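Local coordinates for protein Cbs-cp12 (Microcystis aeruginosa PCC 7806, PDB 5NMU) that probably takes part in redox regulation of cyanobacterial photosynthesis, as a hexameric fusion of a CBS-domain pair with a CP12 domain, at residues T17-K29 with D68-K80. Residues are numbered along the deposited sequence; the frame is centred on the assembly and turned at random.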
loop_
_atom_site.group_PDB
_atom_site.type_symbol
_atom_site.label_atom_id
_atom_site.label_comp_id
_atom_site.label_asym_id
_atom_site.label_seq_id
_atom_site.Cartn_x
_atom_site.Cartn_y
_atom_site.Cartn_z
ATOM N N THR A 17 -3.265 -25.139 17.287
ATOM C CA THR A 17 -3.636 -25.176 15.887
ATOM C C THR A 17 -5.171 -25.282 15.732
ATOM O O THR A 17 -5.869 -25.557 16.689
ATOM C CB THR A 17 -2.958 -26.341 15.149
ATOM O OG1 THR A 17 -3.507 -27.539 15.589
ATOM C CG2 THR A 17 -1.463 -26.410 15.411
ATOM N N ILE A 18 -5.661 -25.065 14.511
ATOM C CA ILE A 18 -7.075 -25.279 14.161
ATOM C C ILE A 18 -7.153 -25.733 12.709
ATOM O O ILE A 18 -6.214 -25.486 11.892
ATOM C CB ILE A 18 -7.907 -23.987 14.406
ATOM C CG1 ILE A 18 -9.418 -24.283 14.384
ATOM C CG2 ILE A 18 -7.544 -22.877 13.434
ATOM C CD1 ILE A 18 -10.238 -23.135 14.898
ATOM N N ARG A 19 -8.215 -26.426 12.355
ATOM C CA ARG A 19 -8.344 -26.827 10.959
ATOM C C ARG A 19 -8.908 -25.667 10.144
ATOM O O ARG A 19 -9.619 -24.829 10.668
ATOM C CB ARG A 19 -9.196 -28.076 10.827
ATOM C CG ARG A 19 -8.585 -29.283 11.557
ATOM C CD ARG A 19 -9.249 -30.603 11.142
ATOM N NE ARG A 19 -8.870 -30.928 9.768
ATOM C CZ ARG A 19 -7.681 -31.428 9.386
ATOM N NH1 ARG A 19 -6.713 -31.718 10.276
ATOM N NH2 ARG A 19 -7.460 -31.660 8.094
ATOM N N GLY A 20 -8.516 -25.601 8.874
ATOM C CA GLY A 20 -9.033 -24.661 7.928
ATOM C C GLY A 20 -10.547 -24.728 7.741
ATOM O O GLY A 20 -11.171 -23.705 7.429
ATOM N N SER A 21 -11.112 -25.918 7.938
ATOM C CA SER A 21 -12.532 -26.169 7.809
ATOM C C SER A 21 -13.343 -25.701 9.002
ATOM O O SER A 21 -14.550 -25.742 8.946
ATOM C CB SER A 21 -12.758 -27.654 7.615
ATOM O OG SER A 21 -12.151 -28.355 8.676
ATOM N N ALA A 22 -12.694 -25.293 10.100
ATOM C CA ALA A 22 -13.425 -24.894 11.291
ATOM C C ALA A 22 -14.080 -23.548 11.039
ATOM O O ALA A 22 -13.646 -22.777 10.158
ATOM C CB ALA A 22 -12.506 -24.774 12.480
ATOM N N THR A 23 -15.085 -23.247 11.848
ATOM C CA THR A 23 -15.832 -21.988 11.695
ATOM C C THR A 23 -15.003 -20.899 12.362
ATOM O O THR A 23 -14.241 -21.188 13.324
ATOM C CB THR A 23 -17.205 -22.045 12.382
ATOM O OG1 THR A 23 -17.035 -22.220 13.799
ATOM C CG2 THR A 23 -18.067 -23.198 11.812
ATOM N N VAL A 24 -15.199 -19.661 11.918
ATOM C CA VAL A 24 -14.546 -18.530 12.537
ATOM C C VAL A 24 -14.984 -18.449 14.025
ATOM O O VAL A 24 -14.188 -18.124 14.906
ATOM C CB VAL A 24 -14.787 -17.242 11.697
ATOM C CG1 VAL A 24 -14.307 -15.960 12.391
ATOM C CG2 VAL A 24 -14.159 -17.381 10.320
ATOM N N ALA A 25 -16.244 -18.771 14.315
ATOM C CA ALA A 25 -16.713 -18.875 15.693
ATOM C C ALA A 25 -15.893 -19.837 16.553
ATOM O O ALA A 25 -15.629 -19.552 17.739
ATOM C CB ALA A 25 -18.211 -19.285 15.728
ATOM N N ASP A 26 -15.542 -20.991 15.997
ATOM C CA ASP A 26 -14.687 -21.969 16.706
ATOM C C ASP A 26 -13.351 -21.337 16.995
ATOM O O ASP A 26 -12.823 -21.444 18.096
ATOM C CB ASP A 26 -14.489 -23.281 15.901
ATOM C CG ASP A 26 -15.727 -24.203 15.897
ATOM O OD1 ASP A 26 -16.676 -24.000 16.695
ATOM O OD2 ASP A 26 -15.746 -25.160 15.067
ATOM N N ALA A 27 -12.791 -20.663 15.997
ATOM C CA ALA A 27 -11.488 -20.021 16.168
ATOM C C ALA A 27 -11.581 -18.999 17.281
ATOM O O ALA A 27 -10.675 -18.917 18.115
ATOM C CB ALA A 27 -11.016 -19.366 14.881
ATOM N N VAL A 28 -12.689 -18.234 17.308
ATOM C CA VAL A 28 -12.836 -17.159 18.267
ATOM C C VAL A 28 -12.918 -17.702 19.676
ATOM O O VAL A 28 -12.307 -17.150 20.589
ATOM C CB VAL A 28 -14.039 -16.256 17.933
ATOM C CG1 VAL A 28 -14.325 -15.282 19.048
ATOM C CG2 VAL A 28 -13.729 -15.469 16.665
ATOM N N LYS A 29 -13.675 -18.781 19.849
ATOM C CA LYS A 29 -13.843 -19.371 21.147
ATOM C C LYS A 29 -12.513 -19.897 21.689
ATOM O O LYS A 29 -12.196 -19.743 22.858
ATOM C CB LYS A 29 -14.857 -20.512 21.057
ATOM C CG LYS A 29 -14.858 -21.433 22.278
ATOM C CD LYS A 29 -16.202 -22.132 22.485
ATOM C CE LYS A 29 -16.606 -22.887 21.233
ATOM N NZ LYS A 29 -17.631 -23.919 21.543
ATOM N N ASP A 68 -21.197 -13.166 9.686
ATOM C CA ASP A 68 -21.507 -14.104 10.760
ATOM C C ASP A 68 -20.417 -15.156 10.971
ATOM O O ASP A 68 -20.311 -16.099 10.181
ATOM C CB ASP A 68 -22.821 -14.827 10.457
ATOM C CG ASP A 68 -23.282 -15.729 11.608
ATOM O OD1 ASP A 68 -22.560 -15.894 12.632
ATOM O OD2 ASP A 68 -24.397 -16.250 11.491
ATOM N N PRO A 69 -19.662 -15.054 12.089
ATOM C CA PRO A 69 -18.611 -16.025 12.297
ATOM C C PRO A 69 -19.061 -17.481 12.436
ATOM O O PRO A 69 -18.217 -18.409 12.282
ATOM C CB PRO A 69 -17.939 -15.546 13.608
ATOM C CG PRO A 69 -18.451 -14.182 13.867
ATOM C CD PRO A 69 -19.826 -14.198 13.281
ATOM N N LYS A 70 -20.346 -17.697 12.722
ATOM C CA LYS A 70 -20.852 -19.059 12.953
ATOM C C LYS A 70 -21.000 -19.814 11.650
ATOM O O LYS A 70 -20.994 -21.029 11.656
ATOM C CB LYS A 70 -22.161 -19.027 13.755
ATOM C CG LYS A 70 -21.993 -18.415 15.159
ATOM C CD LYS A 70 -23.278 -18.452 16.014
ATOM C CE LYS A 70 -24.395 -17.536 15.453
ATOM N NZ LYS A 70 -24.018 -16.088 15.179
ATOM N N THR A 71 -21.085 -19.102 10.532
ATOM C CA THR A 71 -21.160 -19.726 9.210
ATOM C C THR A 71 -19.887 -19.566 8.439
ATOM O O THR A 71 -19.502 -20.504 7.761
ATOM C CB THR A 71 -22.292 -19.153 8.331
ATOM O OG1 THR A 71 -22.251 -17.731 8.400
ATOM C CG2 THR A 71 -23.650 -19.654 8.789
ATOM N N MET A 72 -19.211 -18.423 8.523
ATOM C CA MET A 72 -17.862 -18.279 7.871
ATOM C C MET A 72 -16.800 -19.295 8.364
ATOM O O MET A 72 -16.738 -19.633 9.556
ATOM C CB MET A 72 -17.315 -16.866 8.074
ATOM C CG MET A 72 -17.916 -15.801 7.178
ATOM S SD MET A 72 -16.825 -14.356 7.068
ATOM C CE MET A 72 -15.641 -14.752 5.796
ATOM N N ARG A 73 -15.928 -19.741 7.452
ATOM C CA ARG A 73 -14.892 -20.716 7.790
ATOM C C ARG A 73 -13.512 -20.063 7.807
ATOM O O ARG A 73 -13.302 -19.034 7.193
ATOM C CB ARG A 73 -14.898 -21.853 6.781
ATOM C CG ARG A 73 -16.222 -22.613 6.707
ATOM C CD ARG A 73 -16.483 -23.449 7.941
ATOM N NE ARG A 73 -17.742 -24.192 7.826
ATOM C CZ ARG A 73 -18.148 -25.147 8.656
ATOM N NH1 ARG A 73 -17.421 -25.529 9.712
ATOM N NH2 ARG A 73 -19.298 -25.741 8.416
ATOM N N VAL A 74 -12.586 -20.689 8.522
ATOM C CA VAL A 74 -11.233 -20.190 8.686
ATOM C C VAL A 74 -10.538 -20.078 7.340
ATOM O O VAL A 74 -9.880 -19.081 7.072
ATOM C CB VAL A 74 -10.411 -21.064 9.655
ATOM C CG1 VAL A 74 -8.915 -20.729 9.613
ATOM C CG2 VAL A 74 -10.929 -20.860 11.066
ATOM N N TYR A 75 -10.748 -21.055 6.460
ATOM C CA TYR A 75 -10.124 -20.983 5.146
ATOM C C TYR A 75 -10.451 -19.714 4.375
ATOM O O TYR A 75 -9.623 -19.289 3.543
ATOM C CB TYR A 75 -10.431 -22.215 4.306
ATOM C CG TYR A 75 -11.857 -22.393 3.843
ATOM C CD1 TYR A 75 -12.329 -21.728 2.708
ATOM C CD2 TYR A 75 -12.717 -23.299 4.492
ATOM C CE1 TYR A 75 -13.603 -21.944 2.231
ATOM C CE2 TYR A 75 -14.024 -23.500 4.028
ATOM C CZ TYR A 75 -14.433 -22.799 2.922
ATOM O OH TYR A 75 -15.648 -22.992 2.450
ATOM N N GLU A 76 -11.618 -19.110 4.642
ATOM C CA GLU A 76 -11.978 -17.890 3.938
ATOM C C GLU A 76 -11.184 -16.680 4.416
ATOM O O GLU A 76 -11.122 -15.722 3.696
ATOM C CB GLU A 76 -13.473 -17.579 4.049
ATOM C CG GLU A 76 -14.415 -18.692 3.580
ATOM C CD GLU A 76 -15.851 -18.377 3.952
ATOM O OE1 GLU A 76 -16.422 -17.425 3.384
ATOM O OE2 GLU A 76 -16.383 -19.033 4.853
ATOM N N ILE A 77 -10.602 -16.699 5.620
ATOM C CA ILE A 77 -9.873 -15.534 6.144
ATOM C C ILE A 77 -8.359 -15.745 6.387
ATOM O O ILE A 77 -7.611 -14.764 6.472
ATOM C CB ILE A 77 -10.551 -14.931 7.399
ATOM C CG1 ILE A 77 -10.669 -15.917 8.525
ATOM C CG2 ILE A 77 -11.958 -14.443 7.043
ATOM C CD1 ILE A 77 -11.011 -15.270 9.859
ATOM N N MET A 78 -7.926 -17.006 6.481
ATOM C CA MET A 78 -6.557 -17.326 6.815
ATOM C C MET A 78 -5.579 -16.899 5.749
ATOM O O MET A 78 -5.965 -16.654 4.603
ATOM C CB MET A 78 -6.404 -18.825 7.026
ATOM C CG MET A 78 -6.402 -19.671 5.764
ATOM S SD MET A 78 -6.569 -21.403 6.190
ATOM C CE MET A 78 -6.701 -22.135 4.543
ATOM N N ALA A 79 -4.306 -16.920 6.138
ATOM C CA ALA A 79 -3.193 -16.793 5.231
ATOM C C ALA A 79 -2.533 -18.143 5.078
ATOM O O ALA A 79 -2.022 -18.676 6.012
ATOM C CB ALA A 79 -2.194 -15.774 5.766
ATOM N N LYS A 80 -2.575 -18.724 3.898
ATOM C CA LYS A 80 -2.040 -20.057 3.722
ATOM C C LYS A 80 -1.610 -20.113 2.295
ATOM O O LYS A 80 -2.438 -19.841 1.451
ATOM C CB LYS A 80 -3.062 -21.143 3.977
ATOM C CG LYS A 80 -2.489 -22.554 3.833
ATOM C CD LYS A 80 -3.501 -23.650 4.177
ATOM C CE LYS A 80 -2.988 -25.043 3.826
ATOM N NZ LYS A 80 -3.657 -26.051 4.691
#
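Over one face of the Arg73 guanidinium lies the methyl of Thr23, with CG2 3.2 Å from Arg73 NH1, while Ala22 C sits at the edge of the group, near its plane. The chain bends at chi2 (-70°), which carries NH1 back to Ser21 O, but at an N-H...O angle of 124° this bond is weak. The stronger partners are acids of a second subunit: NH1 is salt-bridged to its Glu147 and NH2 to its Asp148. A lysine in place of Arg73 would probably leave one of these acids without its partner and lose the flat surface under the Thr23 methyl. The Tyr75 ring presents its edge to Gly20 O, 3.3 Å from Tyr75 CD2, and the same oxygen accepts from Tyr75 N in the carbonyl plane, on a lone pair. Thr23 and Arg73 form a single beta bridge, a non-hydrogen-bonded antiparallel pair, as the flanking bonds attest: Val74 N to Ala22 O (2.9 Å, N-H...O angle 161°) and Val24 N to Met72 O (2.8 Å). This ties the loop 68-80 that follows helix 55-63 to the start of helix 24-34, where Thr23 is the N-cap, its OG1 accepting from Asp26 N. The loop thereby joins the CBS-domain core: Val74 touches Val41 and Val53 of strands 38-41 and 51-54, Ile77 touches Ile58 of helix 55-63, and Val24 CG2 packs on Ile77 CD1 (3.8 Å).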